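Local coordinates for Rv3651-like N-terminal domain-containing protein (Mycobacterium tuberculosis, PDB 4Q6U), which is of unknown function but probably acts as a sensor or signalling protein, with one GAF-like and two PAS-like domains in tandem, at residues B[152-157]-B[176-181]; B[143-148]-B[254-259]; B[191-196]-B[209-214]. All blocks are in the same frame, centred on the assembly; numbering follows the deposited sequence.

Interaction 1 (B[152-157]-B[176-181]); sequences ELNPNE and IWDLTD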
# COMPACT_ATOMS: atom_id res chain seq x y z
N GLU B 152 -0.85 -8.64 10.06
CA GLU B 152 -1.37 -7.30 9.73
C GLU B 152 -0.26 -6.27 9.54
O GLU B 152 0.70 -6.22 10.30
CB GLU B 152 -2.32 -6.82 10.83
CG GLU B 152 -3.33 -7.86 11.27
CD GLU B 152 -4.38 -8.14 10.21
OE1 GLU B 152 -4.76 -7.20 9.49
OE2 GLU B 152 -4.80 -9.31 10.09
N LEU B 153 -0.43 -5.41 8.54
CA LEU B 153 0.56 -4.39 8.19
C LEU B 153 0.06 -2.99 8.55
O LEU B 153 -1.13 -2.72 8.51
CB LEU B 153 0.88 -4.45 6.69
CG LEU B 153 1.30 -5.83 6.16
CD1 LEU B 153 1.59 -5.73 4.66
CD2 LEU B 153 2.50 -6.34 6.91
N ASN B 154 0.98 -2.09 8.85
CA ASN B 154 0.60 -0.73 9.22
C ASN B 154 1.39 0.31 8.46
O ASN B 154 2.42 -0.03 7.86
CB ASN B 154 0.78 -0.53 10.73
CG ASN B 154 -0.48 -0.84 11.50
OD1 ASN B 154 -1.48 -0.12 11.38
ND2 ASN B 154 -0.45 -1.90 12.30
N PRO B 155 0.92 1.57 8.45
CA PRO B 155 1.62 2.66 7.75
C PRO B 155 3.06 2.81 8.17
O PRO B 155 3.36 2.83 9.37
CB PRO B 155 0.82 3.91 8.14
CG PRO B 155 -0.54 3.41 8.39
CD PRO B 155 -0.40 2.02 8.94
N ASN B 156 3.95 2.94 7.19
CA ASN B 156 5.37 3.14 7.43
C ASN B 156 6.05 2.00 8.19
O ASN B 156 7.13 2.19 8.75
CB ASN B 156 5.60 4.47 8.17
CG ASN B 156 5.35 5.67 7.28
OD1 ASN B 156 4.32 6.35 7.39
ND2 ASN B 156 6.27 5.92 6.36
N GLU B 157 5.44 0.82 8.19
CA GLU B 157 6.08 -0.34 8.81
C GLU B 157 7.38 -0.68 8.07
O GLU B 157 8.32 -1.21 8.67
CB GLU B 157 5.13 -1.55 8.83
CG GLU B 157 5.68 -2.75 9.64
CD GLU B 157 4.59 -3.65 10.19
OE1 GLU B 157 3.41 -3.46 9.82
OE2 GLU B 157 4.89 -4.54 11.00
N ILE B 176 0.28 6.57 13.46
CA ILE B 176 -0.87 5.96 14.12
C ILE B 176 -1.08 4.57 13.54
O ILE B 176 -1.19 4.43 12.32
CB ILE B 176 -2.15 6.78 13.92
CG1 ILE B 176 -2.02 8.17 14.54
CG2 ILE B 176 -3.34 6.04 14.51
CD1 ILE B 176 -2.10 8.16 16.05
N TRP B 177 -1.17 3.55 14.38
CA TRP B 177 -1.31 2.17 13.90
C TRP B 177 -2.60 1.50 14.37
O TRP B 177 -3.10 1.78 15.46
CB TRP B 177 -0.13 1.32 14.36
CG TRP B 177 1.09 1.47 13.51
CD1 TRP B 177 1.38 2.49 12.64
CD2 TRP B 177 2.20 0.57 13.45
NE1 TRP B 177 2.60 2.27 12.05
CE2 TRP B 177 3.12 1.10 12.53
CE3 TRP B 177 2.49 -0.65 14.08
CZ2 TRP B 177 4.32 0.46 12.23
CZ3 TRP B 177 3.69 -1.28 13.78
CH2 TRP B 177 4.58 -0.72 12.86
N ASP B 178 -3.13 0.61 13.53
CA ASP B 178 -4.28 -0.23 13.88
C ASP B 178 -3.84 -1.55 14.50
O ASP B 178 -3.01 -2.27 13.93
CB ASP B 178 -5.13 -0.51 12.65
CG ASP B 178 -5.80 0.73 12.11
OD1 ASP B 178 -6.79 1.18 12.73
OD2 ASP B 178 -5.34 1.26 11.08
N LEU B 179 -4.40 -1.88 15.66
CA LEU B 179 -4.08 -3.15 16.33
C LEU B 179 -5.35 -3.85 16.81
O LEU B 179 -6.45 -3.31 16.70
CB LEU B 179 -3.15 -2.93 17.52
CG LEU B 179 -1.88 -2.08 17.39
CD1 LEU B 179 -1.21 -1.95 18.77
CD2 LEU B 179 -0.91 -2.69 16.39
N THR B 180 -5.19 -5.04 17.36
CA THR B 180 -6.30 -5.71 18.03
C THR B 180 -5.85 -6.15 19.43
O THR B 180 -4.82 -6.82 19.57
CB THR B 180 -6.80 -6.91 17.21
OG1 THR B 180 -7.50 -6.44 16.05
CG2 THR B 180 -7.74 -7.76 18.03
N ASP B 181 -6.59 -5.77 20.46
CA ASP B 181 -6.16 -6.12 21.82
C ASP B 181 -6.39 -7.61 22.09
O ASP B 181 -6.84 -8.34 21.21
CB ASP B 181 -6.85 -5.26 22.88
CG ASP B 181 -8.36 -5.48 22.96
OD1 ASP B 181 -8.89 -6.45 22.38
OD2 ASP B 181 -9.02 -4.67 23.64
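N154 reaches across to the backbone of D178 with both ends of its amide: OD1 accepts from D178 N at 2.8 Å, and ND2 donates to D178 O at 3.1 Å. The second bond is nearly straight (169°), with the acceptor in the plane of the amide, whereas D178 N comes to OD1 well tilted from the carbonyl plane. A third bond, like the one from D178 N, is donated by the strand: W177 NE1 to P155 O, 2.8 Å.

Inside these bonds lies the stack. W177 CG is anti to the carbonyl carbon (chi1 -81°), which lays the indole flat against the N154 amide, their planes 9° apart. N154 CB sits 3.2 Å from the centroid of the five-membered ring, a CH-pi contact directly over the face. P155 CD lies 4.1 Å from W177 CD1, and E157 crosses the far end of the indole, its CD 4.0 Å from W177 CH2.

The turn from N154 to E157 is type II, and E157 OE1 also accepts from N154 N, while OE2 pairs with K255 NZ. Within the turn, N156 N donates a hydrogen bond to D226 of the second subunit.

Held at both amide ends and flat on the indole, N154 has little freedom to rotate. It uses D178 N and O, which point off the edge of the sheet, so a side chain supplies what another strand would have given.

Interaction 2 (B[143-148]-B[254-259]); sequences AFAEDL and LKWLDQ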
# COMPACT_ATOMS: atom_id res chain seq x y z
N ALA B 143 11.53 -10.25 21.39
CA ALA B 143 11.85 -10.17 19.97
C ALA B 143 11.08 -8.99 19.39
O ALA B 143 9.98 -8.66 19.86
CB ALA B 143 11.49 -11.46 19.25
N PHE B 144 11.66 -8.35 18.39
CA PHE B 144 10.96 -7.27 17.68
C PHE B 144 9.61 -7.78 17.18
O PHE B 144 8.63 -7.05 17.18
CB PHE B 144 11.79 -6.74 16.50
CG PHE B 144 13.10 -6.10 16.90
CD1 PHE B 144 13.31 -5.65 18.20
CD2 PHE B 144 14.11 -5.94 15.97
CE1 PHE B 144 14.51 -5.06 18.56
CE2 PHE B 144 15.32 -5.34 16.32
CZ PHE B 144 15.52 -4.89 17.62
N ALA B 145 9.55 -9.05 16.79
CA ALA B 145 8.30 -9.61 16.25
C ALA B 145 7.21 -9.75 17.33
O ALA B 145 6.06 -10.06 17.00
CB ALA B 145 8.58 -10.98 15.56
N GLU B 146 7.55 -9.52 18.60
CA GLU B 146 6.55 -9.52 19.67
C GLU B 146 5.92 -8.13 19.85
O GLU B 146 4.87 -7.99 20.49
CB GLU B 146 7.17 -10.00 21.00
CG GLU B 146 7.70 -11.44 20.95
CD GLU B 146 8.28 -11.93 22.27
OE1 GLU B 146 9.52 -11.91 22.41
OE2 GLU B 146 7.51 -12.37 23.16
N ASP B 147 6.56 -7.10 19.30
CA ASP B 147 6.05 -5.74 19.38
C ASP B 147 5.29 -5.35 18.10
O ASP B 147 4.43 -4.49 18.11
CB ASP B 147 7.19 -4.75 19.64
CG ASP B 147 7.65 -4.77 21.09
OD1 ASP B 147 7.18 -5.64 21.85
OD2 ASP B 147 8.47 -3.90 21.47
N LEU B 148 5.63 -6.00 16.99
CA LEU B 148 4.91 -5.78 15.74
C LEU B 148 3.79 -6.81 15.63
O LEU B 148 3.93 -7.93 16.12
CB LEU B 148 5.87 -5.88 14.56
CG LEU B 148 6.99 -4.83 14.54
CD1 LEU B 148 7.95 -5.09 13.39
CD2 LEU B 148 6.40 -3.43 14.45
N LEU B 254 12.31 -10.18 12.95
CA LEU B 254 11.71 -8.84 12.88
C LEU B 254 10.18 -8.86 12.95
O LEU B 254 9.58 -8.08 13.70
CB LEU B 254 12.12 -8.14 11.58
CG LEU B 254 13.61 -8.03 11.28
CD1 LEU B 254 13.81 -7.46 9.89
CD2 LEU B 254 14.35 -7.18 12.33
N LYS B 255 9.56 -9.73 12.16
CA LYS B 255 8.10 -9.73 12.04
C LYS B 255 7.56 -11.06 11.57
O LYS B 255 8.12 -11.67 10.67
CB LYS B 255 7.64 -8.64 11.07
CG LYS B 255 6.12 -8.53 10.99
CD LYS B 255 5.68 -7.51 10.00
CE LYS B 255 4.17 -7.46 9.92
NZ LYS B 255 3.53 -6.65 11.01
N TRP B 256 6.46 -11.50 12.17
CA TRP B 256 5.73 -12.67 11.67
C TRP B 256 4.72 -12.22 10.62
O TRP B 256 3.99 -11.26 10.83
CB TRP B 256 5.00 -13.40 12.79
CG TRP B 256 5.92 -14.11 13.73
CD1 TRP B 256 6.25 -13.74 15.00
CD2 TRP B 256 6.65 -15.31 13.46
NE1 TRP B 256 7.14 -14.65 15.55
CE2 TRP B 256 7.41 -15.61 14.61
CE3 TRP B 256 6.74 -16.16 12.34
CZ2 TRP B 256 8.23 -16.73 14.69
CZ3 TRP B 256 7.57 -17.27 12.42
CH2 TRP B 256 8.30 -17.54 13.59
N LEU B 257 4.69 -12.92 9.48
CA LEU B 257 3.76 -12.59 8.39
C LEU B 257 2.56 -13.51 8.43
O LEU B 257 1.48 -13.19 7.94
CB LEU B 257 4.48 -12.68 7.04
CG LEU B 257 5.60 -11.67 6.83
CD1 LEU B 257 6.24 -11.87 5.48
CD2 LEU B 257 5.08 -10.24 6.97
N ASP B 258 2.76 -14.68 9.02
CA ASP B 258 1.67 -15.57 9.39
C ASP B 258 1.68 -15.64 10.91
O ASP B 258 2.28 -14.79 11.55
CB ASP B 258 1.87 -16.95 8.77
CG ASP B 258 2.05 -16.88 7.27
OD1 ASP B 258 1.21 -16.22 6.62
OD2 ASP B 258 3.03 -17.46 6.75
N GLN B 259 1.02 -16.63 11.48
CA GLN B 259 1.10 -16.80 12.93
C GLN B 259 2.46 -17.38 13.32
O GLN B 259 3.08 -18.08 12.52
CB GLN B 259 -0.04 -17.69 13.44
CG GLN B 259 -1.41 -17.05 13.36
CD GLN B 259 -1.41 -15.58 13.79
OE1 GLN B 259 -1.06 -15.26 14.92
NE2 GLN B 259 -1.81 -14.69 12.88
O HOH W 1 5.25 -9.93 14.31
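K255 meets L148 beside the turn at 144-147, its CB 4.3 Å from L148 CD1. From there the lysine is extended from CB to CE, with CG anti to the backbone N (chi1 -176°), a course that takes CG on past the same leucine. CD and CE run alongside E157 and L153, and the chain then bends at the last torsion (82°), which turns NZ back to a group of oxygens. The ammonium has E157 as its charge partner and donates to the carbonyls of P149 and E152. A buried charge is thus paid for by one carboxylate and two backbone oxygens, which would probably favour the protonated form.

The rest is van der Waals packing, much of it against the carbonyl L254 O. A145 is pressed against the strand, its CA 3.2 Å from L254 O and its CB 3.7 Å from W256 CD1. L148 CD1 approaches the same carbonyl, L254 O, at 3.4 Å. F144 and L254 run side by side in the same direction, and L254 CD2 meets the ring at its edge, 3.9 Å from F144 CD2.

No direct hydrogen bond joins the two segments. A water bridges them instead, hydrogen-bonded to A145 O (2.8 Å) and accepting from W256 N (2.9 Å). The turn itself is closed by F144 O, which takes both D147 N and L148 N.

L254 and K255 both face L245 on the neighbouring strand, a classic beta bulge in the edge strand of the C-terminal sheet. The contact therefore joins a loop of the middle PAS-like domain to that bulged edge, an interface between two consecutive PAS-like domains.

Interaction 3 (B[191-196]-B[209-214]); sequences FVARSA and ARAMNW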
# COMPACT_ATOMS: atom_id res chain seq x y z
N PHE B 191 2.50 6.49 18.09
CA PHE B 191 3.84 6.36 18.65
C PHE B 191 4.84 7.29 17.97
O PHE B 191 4.63 7.74 16.85
CB PHE B 191 4.34 4.90 18.58
CG PHE B 191 4.68 4.43 17.19
CD1 PHE B 191 5.94 4.65 16.66
CD2 PHE B 191 3.73 3.78 16.41
CE1 PHE B 191 6.26 4.23 15.39
CE2 PHE B 191 4.04 3.35 15.13
CZ PHE B 191 5.31 3.58 14.62
N VAL B 192 5.93 7.56 18.68
CA VAL B 192 7.08 8.26 18.11
C VAL B 192 8.29 7.37 18.37
O VAL B 192 8.34 6.69 19.38
CB VAL B 192 7.27 9.66 18.75
CG1 VAL B 192 7.42 9.54 20.26
CG2 VAL B 192 8.46 10.38 18.14
N ALA B 193 9.24 7.35 17.44
CA ALA B 193 10.46 6.56 17.63
C ALA B 193 11.66 7.28 17.03
O ALA B 193 11.55 7.92 15.99
CB ALA B 193 10.31 5.17 17.00
N ARG B 194 12.80 7.18 17.71
CA ARG B 194 14.02 7.85 17.28
C ARG B 194 15.24 6.99 17.54
O ARG B 194 15.44 6.51 18.65
CB ARG B 194 14.19 9.19 17.99
CG ARG B 194 15.44 9.96 17.56
CD ARG B 194 15.77 11.10 18.50
NE ARG B 194 14.69 12.07 18.62
CZ ARG B 194 14.62 13.22 17.95
NH1 ARG B 194 15.58 13.55 17.10
NH2 ARG B 194 13.59 14.03 18.13
N SER B 195 16.06 6.80 16.51
CA SER B 195 17.28 6.01 16.64
C SER B 195 18.49 6.89 16.94
O SER B 195 18.61 7.99 16.41
CB SER B 195 17.54 5.20 15.37
OG SER B 195 17.83 6.06 14.28
N ALA B 196 19.38 6.41 17.80
CA ALA B 196 20.62 7.11 18.11
C ALA B 196 21.69 6.15 18.62
O ALA B 196 21.38 5.07 19.13
CB ALA B 196 20.37 8.21 19.13
N ALA B 209 16.81 2.43 19.22
CA ALA B 209 15.63 3.23 18.93
C ALA B 209 14.79 3.38 20.20
O ALA B 209 14.39 2.39 20.81
CB ALA B 209 14.81 2.61 17.81
N ARG B 210 14.55 4.62 20.61
CA ARG B 210 13.74 4.88 21.79
C ARG B 210 12.39 5.44 21.37
O ARG B 210 12.31 6.25 20.45
CB ARG B 210 14.45 5.85 22.74
CG ARG B 210 15.73 5.27 23.33
CD ARG B 210 16.39 6.15 24.36
NE ARG B 210 17.54 5.45 24.93
CZ ARG B 210 17.49 4.68 26.00
NH1 ARG B 210 16.34 4.52 26.65
NH2 ARG B 210 18.58 4.06 26.44
N ALA B 211 11.33 5.01 22.05
CA ALA B 211 9.98 5.32 21.60
C ALA B 211 9.00 5.61 22.73
O ALA B 211 9.27 5.33 23.90
CB ALA B 211 9.44 4.15 20.75
N MSE B 212 7.87 6.21 22.38
CA MSE B 212 6.73 6.26 23.28
C MSE B 212 5.49 5.93 22.49
O MSE B 212 5.32 6.43 21.38
CB MSE B 212 6.58 7.65 23.93
CG MSE B 212 7.73 8.06 24.78
SE MSE B 212 7.36 9.82 25.52
CE MSE B 212 7.66 10.91 23.92
N ASN B 213 4.62 5.08 23.03
CA ASN B 213 3.29 4.97 22.43
C ASN B 213 2.21 5.53 23.34
O ASN B 213 2.47 5.97 24.47
CB ASN B 213 2.98 3.52 22.01
CG ASN B 213 2.81 2.57 23.20
OD1 ASN B 213 2.68 2.99 24.35
ND2 ASN B 213 2.79 1.27 22.90
N TRP B 214 0.98 5.54 22.82
CA TRP B 214 -0.20 5.90 23.58
C TRP B 214 -1.41 5.34 22.83
O TRP B 214 -1.35 5.15 21.61
CB TRP B 214 -0.32 7.42 23.77
CG TRP B 214 -0.51 8.19 22.49
CD1 TRP B 214 -1.70 8.58 21.92
CD2 TRP B 214 0.52 8.70 21.63
NE1 TRP B 214 -1.47 9.29 20.76
CE2 TRP B 214 -0.11 9.37 20.56
CE3 TRP B 214 1.92 8.64 21.66
CZ2 TRP B 214 0.60 9.98 19.53
CZ3 TRP B 214 2.63 9.25 20.64
CH2 TRP B 214 1.97 9.91 19.59
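F191 to A196 and A209 to W214 pair as the two arms of an antiparallel beta hairpin, adjacent strands in the five-stranded sheet of the middle PAS-like domain, with their axes 4.4 Å apart at closest approach.

The backbone bonds come in two reciprocal pairs. V192 N gives to M212 O at 3.0 Å and M212 N gives back to V192 O; R194 N to R210 O and R210 N to R194 O are both 2.9 Å. Between these pairs sits the non-hydrogen-bonded pair A193 with A211, and two more of that kind, F191 with N213 and S195 with A209, flank them. CA-H...O contacts add to the bonding, such as A193 CA to R210 O at 3.4 Å.

Apolar contacts lie on both faces. A193 CB and A211 CB meet at 4.0 Å on the face that also carries F191 and N213. On the other, V192 and selenomethionine M212 lie side by side, and M212, bent at its third torsion, brings CE to 3.9 Å from V192 CG1.

That second face looks onto the N-terminal domain: M212 packs on L15, and R194 forms a salt bridge with E17, while R210 has E198 and D85 as partners.

The W214 indole covers the F191 backbone at the end of the pairing. W214 CG takes the crowded position between backbone N and carbonyl carbon (chi1 64°), and the indole swings back across to strand 191-196; F191 N stands 3.7 Å above its plane, offset toward the rim.

Interactions 2 and 3 are buried, whereas interaction 1 is only partly so and lies beside the second subunit. Interactions 1 and 3 share the sheet of the middle domain, on the neighbouring strands 172-180 and 186-198, and meet where the rings of W177 and F191 pack edge to face. W177 also touches L148, so its indole carries interaction 1 onto interaction 2, and K255 NZ ties the two by charge through E157 OE2 and E152 O. Chemistry follows place: interaction 3, inside the sheet, rests on backbone bonds, interaction 1, at its edge, on an asparagine amide, while the two segments of interaction 2 meet directly through packing plus one water. Interactions 2 and 3 do not touch, their nearest atoms being about 7 Å apart.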